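Local structure of nitroalkane oxidase (Podospora anserina, 3MKH) at residues Leu129-Phe134 against Met169-Cys174; Asn173-Asp178 against Ser239-Arg244. The protein oxidises primary and secondary nitroalkanes to aldehydes or ketones with its flavin cofactor FAD, releasing nitrite and turning molecular oxygen into hydrogen peroxide. One frame throughout, in Å; residues are numbered along the deposited sequence.

How the contacts relate
The two contacts lie on the same loop, between strands 161-168 and 184-191, and share Asn173 and Cys174; their centres are about 7 Å apart. The touching residues of both are buried, but contact 1 lies deeper, about 10 Å from the centre of the chain, and meets the flavin, whereas contact 2 lies about 15 Å out, with more exposed residues such as Asp178 beyond its buried centre. Contact 1 joins the loop to strand 130-133 through a hydroxyl-to-carbonyl bond and small apolar contacts, while backbone atoms beside them bond to FAD. Contact 2 joins it to the run that leads into strand 242-251 by one backbone bond, one water and small apolar groups. Leu129 of contact 1 packs on Trp177 and Gly176.

Contact 1 (Leu129-Phe134 against Met169-Cys174); sequences LASLVF and MWATNC. With FAD (flavin-adenine dinucleotide), chain E.
Strand 130-133 and the type II turn Ala171-Cys174 form part of the flavin site, meeting where Ser131 OG hydrogen-bonds to Thr172 O at 2.8 Å. The hydroxyl comes from above the carbonyl plane, 52° out of it. Ser131 OG stands anti to the backbone N (chi1 -176°), which brings it over the turn and within 3.4 Å of Cys174 CB. Further along, Val133 straddles the turn: its CG1 lies 4.0 Å from Ala171 CB, while CG2 packs against Cys174 CB. At the other end, the CD2 branch of Leu129 meets the Asn173 amide, the two side chains crossing at about a right angle. With an alanine at Ser131, Thr172 O would probably lose its direct bond from the strand, leaving the turn less firmly fixed beside the flavin. The backbones reach FAD itself: Leu132 O accepts from FAD N3 at 2.7 Å, Phe134 N donates to FAD O2 at 3.0 Å, and Thr172 N gives FAD O4 a weak bond. A water held by Leu132 N also lies 2.6 Å from FAD O4. The beta domain gripping the pyrimidine end of the flavin through backbone groups is as in the acyl-CoA dehydrogenase family, to which this oxidase belongs.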
ATOM      1  N   LEU A 129     -40.932  -3.423   7.907  1.00 19.46           N
ATOM      2  CA  LEU A 129     -39.489  -3.551   8.056  1.00 22.20           C
ATOM      3  C   LEU A 129     -39.136  -4.972   8.440  1.00 21.27           C
ATOM      4  O   LEU A 129     -39.841  -5.594   9.243  1.00 20.41           O
ATOM      5  CB  LEU A 129     -38.998  -2.628   9.173  1.00 18.21           C
ATOM      6  CG  LEU A 129     -38.967  -1.133   8.894  1.00 20.21           C
ATOM      7  CD1 LEU A 129     -38.836  -0.385  10.215  1.00 20.61           C
ATOM      8  CD2 LEU A 129     -37.811  -0.817   7.965  1.00 19.91           C
ATOM      9  N   ALA A 130     -38.047  -5.479   7.869  1.00 20.83           N
ATOM     10  CA  ALA A 130     -37.520  -6.794   8.209  1.00 17.67           C
ATOM     11  C   ALA A 130     -36.064  -6.627   8.624  1.00 20.28           C
ATOM     12  O   ALA A 130     -35.413  -5.654   8.237  1.00 17.72           O
ATOM     13  CB  ALA A 130     -37.638  -7.781   7.010  1.00 16.87           C
ATOM     14  N   SER A 131     -35.562  -7.569   9.410  1.00 19.14           N
ATOM     15  CA  SER A 131     -34.210  -7.490   9.951  1.00 19.64           C
ATOM     16  C   SER A 131     -33.605  -8.878  10.052  1.00 21.01           C
ATOM     17  O   SER A 131     -34.283  -9.822  10.442  1.00 21.39           O
ATOM     18  CB  SER A 131     -34.239  -6.851  11.343  1.00 19.70           C
ATOM     19  OG  SER A 131     -32.929  -6.668  11.851  1.00 22.66           O
ATOM     20  N   LEU A 132     -32.334  -9.002   9.673  1.00 19.38           N
ATOM     21  CA  LEU A 132     -31.576 -10.226   9.929  1.00 21.48           C
ATOM     22  C   LEU A 132     -30.817  -9.984  11.228  1.00 21.12           C
ATOM     23  O   LEU A 132     -29.878  -9.167  11.297  1.00 19.59           O
ATOM     24  CB  LEU A 132     -30.639 -10.555   8.758  1.00 22.15           C
ATOM     25  CG  LEU A 132     -29.618 -11.705   8.893  1.00 30.30           C
ATOM     26  CD1 LEU A 132     -30.165 -12.881   9.658  1.00 27.95           C
ATOM     27  CD2 LEU A 132     -29.139 -12.155   7.521  1.00 30.46           C
ATOM     28  N   VAL A 133     -31.278 -10.641  12.280  1.00 20.83           N
ATOM     29  CA  VAL A 133     -30.840 -10.317  13.625  1.00 21.43           C
ATOM     30  C   VAL A 133     -29.816 -11.352  14.056  1.00 23.21           C
ATOM     31  O   VAL A 133     -30.148 -12.378  14.650  1.00 22.65           O
ATOM     32  CB  VAL A 133     -32.010 -10.265  14.602  1.00 21.96           C
ATOM     33  CG1 VAL A 133     -31.542  -9.736  15.964  1.00 21.26           C
ATOM     34  CG2 VAL A 133     -33.125  -9.386  14.037  1.00 20.93           C
ATOM     35  N   PHE A 134     -28.564 -11.053  13.723  1.00 23.78           N
ATOM     36  CA  PHE A 134     -27.442 -11.959  13.870  1.00 24.56           C
ATOM     37  C   PHE A 134     -26.480 -11.433  14.933  1.00 26.20           C
ATOM     38  O   PHE A 134     -26.150 -12.136  15.894  1.00 22.42           O
ATOM     39  CB  PHE A 134     -26.720 -12.034  12.523  1.00 22.62           C
ATOM     40  CG  PHE A 134     -25.593 -13.032  12.473  1.00 30.49           C
ATOM     41  CD1 PHE A 134     -24.306 -12.662  12.820  1.00 32.63           C
ATOM     42  CD2 PHE A 134     -25.811 -14.329  12.035  1.00 29.38           C
ATOM     43  CE1 PHE A 134     -23.262 -13.579  12.758  1.00 32.43           C
ATOM     44  CE2 PHE A 134     -24.771 -15.243  11.969  1.00 26.91           C
ATOM     45  CZ  PHE A 134     -23.502 -14.871  12.332  1.00 29.33           C
ATOM     46  N   MET A 169     -27.181  -6.623  18.771  1.00 20.33           N
ATOM     47  CA  MET A 169     -26.740  -5.259  18.512  1.00 20.64           C
ATOM     48  C   MET A 169     -26.350  -5.175  17.050  1.00 22.08           C
ATOM     49  O   MET A 169     -25.935  -6.182  16.469  1.00 22.95           O
ATOM     50  CB  MET A 169     -25.540  -4.923  19.410  1.00 23.24           C
ATOM     51  CG  MET A 169     -25.053  -3.469  19.323  1.00 20.75           C
ATOM     52  SD  MET A 169     -23.762  -3.165  20.567  1.00 24.21           S
ATOM     53  CE  MET A 169     -23.217  -1.510  20.127  1.00 21.62           C
ATOM     54  N   TRP A 170     -26.536  -3.993  16.464  1.00 19.96           N
ATOM     55  CA  TRP A 170     -26.158  -3.685  15.085  1.00 23.44           C
ATOM     56  C   TRP A 170     -27.145  -4.202  14.031  1.00 25.09           C
ATOM     57  O   TRP A 170     -26.942  -3.983  12.842  1.00 28.94           O
ATOM     58  CB  TRP A 170     -24.751  -4.196  14.745  1.00 21.60           C
ATOM     59  CG  TRP A 170     -23.620  -3.621  15.591  1.00 21.12           C
ATOM     60  CD1 TRP A 170     -22.881  -4.292  16.528  1.00 22.42           C
ATOM     61  CD2 TRP A 170     -23.095  -2.290  15.546  1.00 24.47           C
ATOM     62  NE1 TRP A 170     -21.950  -3.450  17.088  1.00 22.80           N
ATOM     63  CE2 TRP A 170     -22.050  -2.220  16.494  1.00 25.95           C
ATOM     64  CE3 TRP A 170     -23.410  -1.144  14.804  1.00 23.86           C
ATOM     65  CZ2 TRP A 170     -21.322  -1.054  16.720  1.00 23.23           C
ATOM     66  CZ3 TRP A 170     -22.681   0.018  15.033  1.00 25.86           C
ATOM     67  CH2 TRP A 170     -21.647   0.050  15.980  1.00 21.52           C
ATOM     68  N   ALA A 171     -28.195  -4.896  14.453  1.00 22.25           N
ATOM     69  CA  ALA A 171     -29.086  -5.527  13.484  1.00 22.22           C
ATOM     70  C   ALA A 171     -30.054  -4.511  12.903  1.00 23.73           C
ATOM     71  O   ALA A 171     -31.065  -4.136  13.513  1.00 20.80           O
ATOM     72  CB  ALA A 171     -29.812  -6.706  14.094  1.00 21.92           C
ATOM     73  N   THR A 172     -29.721  -4.063  11.706  1.00 19.55           N
ATOM     74  CA  THR A 172     -30.416  -2.953  11.087  1.00 20.32           C
ATOM     75  C   THR A 172     -31.926  -3.190  10.996  1.00 21.45           C
ATOM     76  O   THR A 172     -32.365  -4.232  10.512  1.00 20.78           O
ATOM     77  CB  THR A 172     -29.831  -2.694   9.689  1.00 21.62           C
ATOM     78  OG1 THR A 172     -28.420  -2.467   9.805  1.00 21.58           O
ATOM     79  CG2 THR A 172     -30.492  -1.503   9.050  1.00 17.14           C
ATOM     80  N   ASN A 173     -32.701  -2.213  11.468  1.00 19.73           N
ATOM     81  CA  ASN A 173     -34.167  -2.242  11.423  1.00 19.35           C
ATOM     82  C   ASN A 173     -34.857  -3.050  12.532  1.00 21.32           C
ATOM     83  O   ASN A 173     -36.080  -2.992  12.642  1.00 19.57           O
ATOM     84  CB  ASN A 173     -34.698  -2.794  10.075  1.00 19.42           C
ATOM     85  CG  ASN A 173     -34.407  -1.900   8.883  1.00 19.80           C
ATOM     86  OD1 ASN A 173     -34.525  -2.350   7.722  1.00 23.65           O
ATOM     87  ND2 ASN A 173     -34.065  -0.648   9.132  1.00 16.06           N
ATOM     88  N   CYS A 174     -34.110  -3.811  13.336  1.00 20.90           N
ATOM     89  CA  CYS A 174     -34.754  -4.786  14.230  1.00 20.16           C
ATOM     90  C   CYS A 174     -35.758  -4.173  15.215  1.00 24.01           C
ATOM     91  O   CYS A 174     -36.691  -4.852  15.665  1.00 21.30           O
ATOM     92  CB  CYS A 174     -33.714  -5.613  14.998  1.00 21.77           C
ATOM     93  SG  CYS A 174     -32.785  -4.660  16.233  1.00 24.17           S
TER
HETATM   94  PA  FAD E 500     -16.588  -9.176  15.712  0.84 26.80           P
HETATM   95  O1A FAD E 500     -16.932 -10.440  16.359  0.84 24.28           O
HETATM   96  O2A FAD E 500     -17.089  -7.924  16.282  0.84 25.49           O
HETATM   97  O5B FAD E 500     -14.987  -9.092  15.599  0.84 26.55           O
HETATM   98  C5B FAD E 500     -14.302  -7.852  15.767  0.84 22.17           C
HETATM   99  C4B FAD E 500     -12.830  -7.917  15.320  0.84 25.30           C
HETATM  100  O4B FAD E 500     -12.127  -8.849  16.153  0.84 28.20           O
HETATM  101  C3B FAD E 500     -12.695  -8.456  13.899  0.84 24.71           C
HETATM  102  O3B FAD E 500     -12.733  -7.377  12.964  0.84 25.08           O
HETATM  103  C2B FAD E 500     -11.307  -9.070  13.914  0.84 23.39           C
HETATM  104  O2B FAD E 500     -10.327  -8.074  13.640  0.84 21.93           O
HETATM  105  C1B FAD E 500     -11.155  -9.567  15.352  0.84 27.58           C
HETATM  106  N9A FAD E 500     -11.447 -11.027  15.380  0.84 27.69           N
HETATM  107  C8A FAD E 500     -12.431 -11.618  16.053  0.84 27.11           C
HETATM  108  N7A FAD E 500     -12.396 -12.928  15.842  0.84 27.62           N
HETATM  109  C5A FAD E 500     -11.377 -13.177  15.027  0.84 31.34           C
HETATM  110  C6A FAD E 500     -10.853 -14.335  14.471  0.84 33.19           C
HETATM  111  N6A FAD E 500     -11.401 -15.516  14.727  0.84 33.10           N
HETATM  112  N1A FAD E 500      -9.785 -14.243  13.672  0.84 27.38           N
HETATM  113  C2A FAD E 500      -9.233 -13.071  13.413  0.84 30.69           C
HETATM  114  N3A FAD E 500      -9.707 -11.949  13.928  0.84 28.15           N
HETATM  115  C4A FAD E 500     -10.773 -11.969  14.734  0.84 29.44           C
HETATM  116  N1  FAD E 500     -25.659  -7.153  11.907  0.84 24.46           N
HETATM  117  C2  FAD E 500     -26.781  -7.947  11.711  0.84 23.17           C
HETATM  118  O2  FAD E 500     -26.900  -8.989  12.340  0.84 26.13           O
HETATM  119  N3  FAD E 500     -27.760  -7.563  10.799  0.84 24.14           N
HETATM  120  C4  FAD E 500     -27.630  -6.376  10.082  0.84 25.05           C
HETATM  121  O4  FAD E 500     -28.503  -6.045   9.283  0.84 21.80           O
HETATM  122  C4X FAD E 500     -26.509  -5.582  10.280  0.84 25.86           C
HETATM  123  N5  FAD E 500     -26.343  -4.388   9.573  0.84 25.03           N
HETATM  124  C5X FAD E 500     -25.409  -3.451  10.027  0.84 22.33           C
HETATM  125  C6  FAD E 500     -25.440  -2.134   9.579  0.84 21.03           C
HETATM  126  C7  FAD E 500     -24.507  -1.215  10.046  0.84 22.18           C
HETATM  127  C7M FAD E 500     -24.534   0.233   9.565  0.84 22.87           C
HETATM  128  C8  FAD E 500     -23.543  -1.617  10.959  0.84 25.84           C
HETATM  129  C8M FAD E 500     -22.512  -0.616  11.481  0.84 22.00           C
HETATM  130  C9  FAD E 500     -23.508  -2.932  11.398  0.84 24.46           C
HETATM  131  C9A FAD E 500     -24.441  -3.848  10.937  0.84 21.82           C
HETATM  132  N10 FAD E 500     -24.412  -5.169  11.382  0.84 27.04           N
HETATM  133  C10 FAD E 500     -25.529  -5.972  11.189  0.84 28.96           C
HETATM  134  C1' FAD E 500     -23.207  -5.728  12.041  0.84 27.62           C
HETATM  135  C2' FAD E 500     -22.218  -6.265  11.006  0.84 26.53           C
HETATM  136  O2' FAD E 500     -22.804  -7.345  10.287  0.84 26.24           O
HETATM  137  C3' FAD E 500     -20.884  -6.713  11.626  0.84 27.34           C
HETATM  138  O3' FAD E 500     -19.972  -6.985  10.572  0.84 26.31           O
HETATM  139  C4' FAD E 500     -20.998  -7.972  12.498  0.84 27.45           C
HETATM  140  O4' FAD E 500     -21.480  -7.635  13.791  0.84 25.42           O
HETATM  141  C5' FAD E 500     -19.628  -8.647  12.642  0.84 27.32           C
HETATM  142  O5' FAD E 500     -18.645  -7.730  13.125  0.84 27.73           O
HETATM  143  P   FAD E 500     -17.095  -8.101  13.092  0.84 28.69           P
HETATM  144  O1P FAD E 500     -16.792  -8.677  11.777  0.84 26.69           O
HETATM  145  O2P FAD E 500     -16.322  -6.947  13.551  0.84 26.46           O
HETATM  146  O3P FAD E 500     -17.033  -9.298  14.172  0.84 27.68           O
HETATM  147  O   HOH W   1     -31.047  -6.530   8.773  1.00 24.44           O

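Contact 2 (Asn173-Asp178 against Ser239-Arg244); sequences NCAGWD and SGPHVR
Cys174 SG and Ala175 CB meet Val243 and Pro241, while the backbone beside them is tied by a bond from Asn173 N to Ser239 O. That bond, Asn173 N to Ser239 O, is short, 2.7 Å, and nearly straight, with an N-H...O angle of 166°; the donor meets the carbonyl almost end-on, the C=O...N angle being 168°. The thiol of Cys174 sits between its own backbone N and carbonyl carbon (chi1 69°), a placing that carries SG across to Val243. Cys174 SG meets Val243 CG1 at 4.0 Å and, almost as near, CG2; Pro241 CD lies a little farther off. Ala175 CB points toward the other segment and meets Pro241 CG at 3.8 Å, so proline and valine present a shared apolar surface to two consecutive small residues. Cys174 and Ala175 are the central pair of a type I beta turn, Asn173-Gly176, closed by Gly176 N to Asn173 O at 3.0 Å. The turn lies in the loop after strand 161-168, and Val243 belongs to strand 242-251, the antiparallel neighbour of that strand in the beta domain of this acyl-CoA dehydrogenase relative. Strand 224-228 adds to the apolar packing, with Val226 against Ala175 and Phe224 against Val243. On the polar side a water bridges the segments, donating to Gly176 O at 2.7 Å and hydrogen-bonded to Ser239 OG. Just past the turn, the Trp177 ring stacks on Phe44, and its NE1 is hydrogen-bonded to Ser127 O.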
ATOM      1  N   ASN A 173     -32.701  -2.213  11.468  1.00 19.73           N
ATOM      2  CA  ASN A 173     -34.167  -2.242  11.423  1.00 19.35           C
ATOM      3  C   ASN A 173     -34.857  -3.050  12.532  1.00 21.32           C
ATOM      4  O   ASN A 173     -36.080  -2.992  12.642  1.00 19.57           O
ATOM      5  CB  ASN A 173     -34.698  -2.794  10.075  1.00 19.42           C
ATOM      6  CG  ASN A 173     -34.407  -1.900   8.883  1.00 19.80           C
ATOM      7  OD1 ASN A 173     -34.525  -2.350   7.722  1.00 23.65           O
ATOM      8  ND2 ASN A 173     -34.065  -0.648   9.132  1.00 16.06           N
ATOM      9  N   CYS A 174     -34.110  -3.811  13.336  1.00 20.90           N
ATOM     10  CA  CYS A 174     -34.754  -4.786  14.230  1.00 20.16           C
ATOM     11  C   CYS A 174     -35.758  -4.173  15.215  1.00 24.01           C
ATOM     12  O   CYS A 174     -36.691  -4.852  15.665  1.00 21.30           O
ATOM     13  CB  CYS A 174     -33.714  -5.613  14.998  1.00 21.77           C
ATOM     14  SG  CYS A 174     -32.785  -4.660  16.233  1.00 24.17           S
ATOM     15  N   ALA A 175     -35.584  -2.891  15.536  1.00 22.07           N
ATOM     16  CA  ALA A 175     -36.456  -2.263  16.528  1.00 17.79           C
ATOM     17  C   ALA A 175     -37.716  -1.607  15.935  1.00 21.48           C
ATOM     18  O   ALA A 175     -38.603  -1.184  16.674  1.00 21.39           O
ATOM     19  CB  ALA A 175     -35.654  -1.261  17.380  1.00 21.91           C
ATOM     20  N   GLY A 176     -37.806  -1.533  14.605  1.00 22.27           N
ATOM     21  CA  GLY A 176     -38.989  -0.969  13.959  1.00 23.60           C
ATOM     22  C   GLY A 176     -39.045   0.549  14.022  1.00 23.29           C
ATOM     23  O   GLY A 176     -38.181   1.180  14.633  1.00 22.01           O
ATOM     24  N   TRP A 177     -40.063   1.143  13.399  1.00 22.63           N
ATOM     25  CA  TRP A 177     -40.170   2.598  13.338  1.00 22.88           C
ATOM     26  C   TRP A 177     -40.377   3.239  14.711  1.00 22.97           C
ATOM     27  O   TRP A 177     -39.938   4.371  14.944  1.00 20.12           O
ATOM     28  CB  TRP A 177     -41.309   3.021  12.412  1.00 22.62           C
ATOM     29  CG  TRP A 177     -41.111   2.602  10.996  1.00 21.51           C
ATOM     30  CD1 TRP A 177     -41.865   1.697  10.297  1.00 22.35           C
ATOM     31  CD2 TRP A 177     -40.099   3.066  10.092  1.00 19.62           C
ATOM     32  NE1 TRP A 177     -41.388   1.574   9.016  1.00 19.07           N
ATOM     33  CE2 TRP A 177     -40.302   2.396   8.863  1.00 21.15           C
ATOM     34  CE3 TRP A 177     -39.044   3.985  10.200  1.00 19.26           C
ATOM     35  CZ2 TRP A 177     -39.487   2.606   7.754  1.00 19.99           C
ATOM     36  CZ3 TRP A 177     -38.226   4.195   9.089  1.00 22.96           C
ATOM     37  CH2 TRP A 177     -38.462   3.513   7.878  1.00 22.04           C
ATOM     38  N   ASP A 178     -41.042   2.512  15.607  1.00 23.80           N
ATOM     39  CA  ASP A 178     -41.412   3.054  16.913  1.00 24.06           C
ATOM     40  C   ASP A 178     -40.563   2.437  18.032  1.00 26.11           C
ATOM     41  O   ASP A 178     -40.832   2.644  19.219  1.00 24.35           O
ATOM     42  CB  ASP A 178     -42.914   2.882  17.179  1.00 26.14           C
ATOM     43  CG  ASP A 178     -43.329   1.432  17.367  1.00 28.83           C
ATOM     44  OD1 ASP A 178     -42.473   0.521  17.246  1.00 26.77           O
ATOM     45  OD2 ASP A 178     -44.532   1.205  17.631  1.00 26.07           O
ATOM     46  N   SER A 239     -30.907   2.527  11.829  1.00 18.99           N
ATOM     47  CA  SER A 239     -31.111   2.122  13.220  1.00 18.33           C
ATOM     48  C   SER A 239     -30.790   0.633  13.434  1.00 21.86           C
ATOM     49  O   SER A 239     -31.509  -0.237  12.956  1.00 21.04           O
ATOM     50  CB  SER A 239     -32.555   2.411  13.650  1.00 23.62           C
ATOM     51  OG  SER A 239     -32.787   1.985  14.983  1.00 20.59           O
ATOM     52  N   GLY A 240     -29.724   0.347  14.172  1.00 21.61           N
ATOM     53  CA  GLY A 240     -29.410  -1.023  14.553  1.00 22.65           C
ATOM     54  C   GLY A 240     -28.982  -1.055  16.003  1.00 24.47           C
ATOM     55  O   GLY A 240     -27.813  -1.249  16.303  1.00 23.18           O
ATOM     56  N   PRO A 241     -29.939  -0.833  16.917  1.00 22.54           N
ATOM     57  CA  PRO A 241     -29.604  -0.591  18.325  1.00 23.31           C
ATOM     58  C   PRO A 241     -29.188  -1.833  19.111  1.00 24.56           C
ATOM     59  O   PRO A 241     -29.329  -2.969  18.649  1.00 20.73           O
ATOM     60  CB  PRO A 241     -30.906  -0.003  18.892  1.00 21.50           C
ATOM     61  CG  PRO A 241     -31.976  -0.550  17.974  1.00 27.03           C
ATOM     62  CD  PRO A 241     -31.363  -0.582  16.626  1.00 22.06           C
ATOM     63  N   HIS A 242     -28.646  -1.602  20.305  1.00 25.15           N
ATOM     64  CA  HIS A 242     -28.418  -2.681  21.254  1.00 19.75           C
ATOM     65  C   HIS A 242     -29.783  -2.952  21.875  1.00 21.90           C
ATOM     66  O   HIS A 242     -30.390  -2.042  22.468  1.00 20.80           O
ATOM     67  CB  HIS A 242     -27.397  -2.225  22.300  1.00 24.34           C
ATOM     68  CG  HIS A 242     -27.104  -3.244  23.360  1.00 25.80           C
ATOM     69  ND1 HIS A 242     -26.338  -2.958  24.472  1.00 24.86           N
ATOM     70  CD2 HIS A 242     -27.484  -4.539  23.484  1.00 21.58           C
ATOM     71  CE1 HIS A 242     -26.248  -4.038  25.229  1.00 27.47           C
ATOM     72  NE2 HIS A 242     -26.940  -5.010  24.654  1.00 25.12           N
ATOM     73  N   VAL A 243     -30.289  -4.178  21.713  1.00 19.66           N
ATOM     74  CA  VAL A 243     -31.661  -4.509  22.128  1.00 19.83           C
ATOM     75  C   VAL A 243     -31.669  -5.779  22.957  1.00 21.96           C
ATOM     76  O   VAL A 243     -30.671  -6.501  22.997  1.00 21.13           O
ATOM     77  CB  VAL A 243     -32.601  -4.726  20.922  1.00 21.40           C
ATOM     78  CG1 VAL A 243     -32.622  -3.505  20.039  1.00 22.89           C
ATOM     79  CG2 VAL A 243     -32.168  -5.986  20.107  1.00 19.00           C
ATOM     80  N   ARG A 244     -32.791  -6.056  23.617  1.00 23.77           N
ATOM     81  CA  ARG A 244     -32.937  -7.289  24.401  1.00 25.14           C
ATOM     82  C   ARG A 244     -34.292  -7.964  24.155  1.00 22.75           C
ATOM     83  O   ARG A 244     -35.349  -7.329  24.230  1.00 25.65           O
ATOM     84  CB  ARG A 244     -32.735  -7.033  25.905  1.00 26.21           C
ATOM     85  CG  ARG A 244     -32.823  -8.301  26.763  1.00 30.02           C
ATOM     86  CD  ARG A 244     -32.749  -7.995  28.276  1.00 31.55           C
ATOM     87  NE  ARG A 244     -31.453  -7.457  28.683  1.00 30.06           N
ATOM     88  CZ  ARG A 244     -31.294  -6.418  29.500  1.00 35.27           C
ATOM     89  NH1 ARG A 244     -32.351  -5.791  30.002  1.00 33.52           N
ATOM     90  NH2 ARG A 244     -30.076  -5.999  29.809  1.00 32.71           N
TER
HETATM   91  O   HOH W   2     -35.509   1.070  15.093  1.00 31.99           O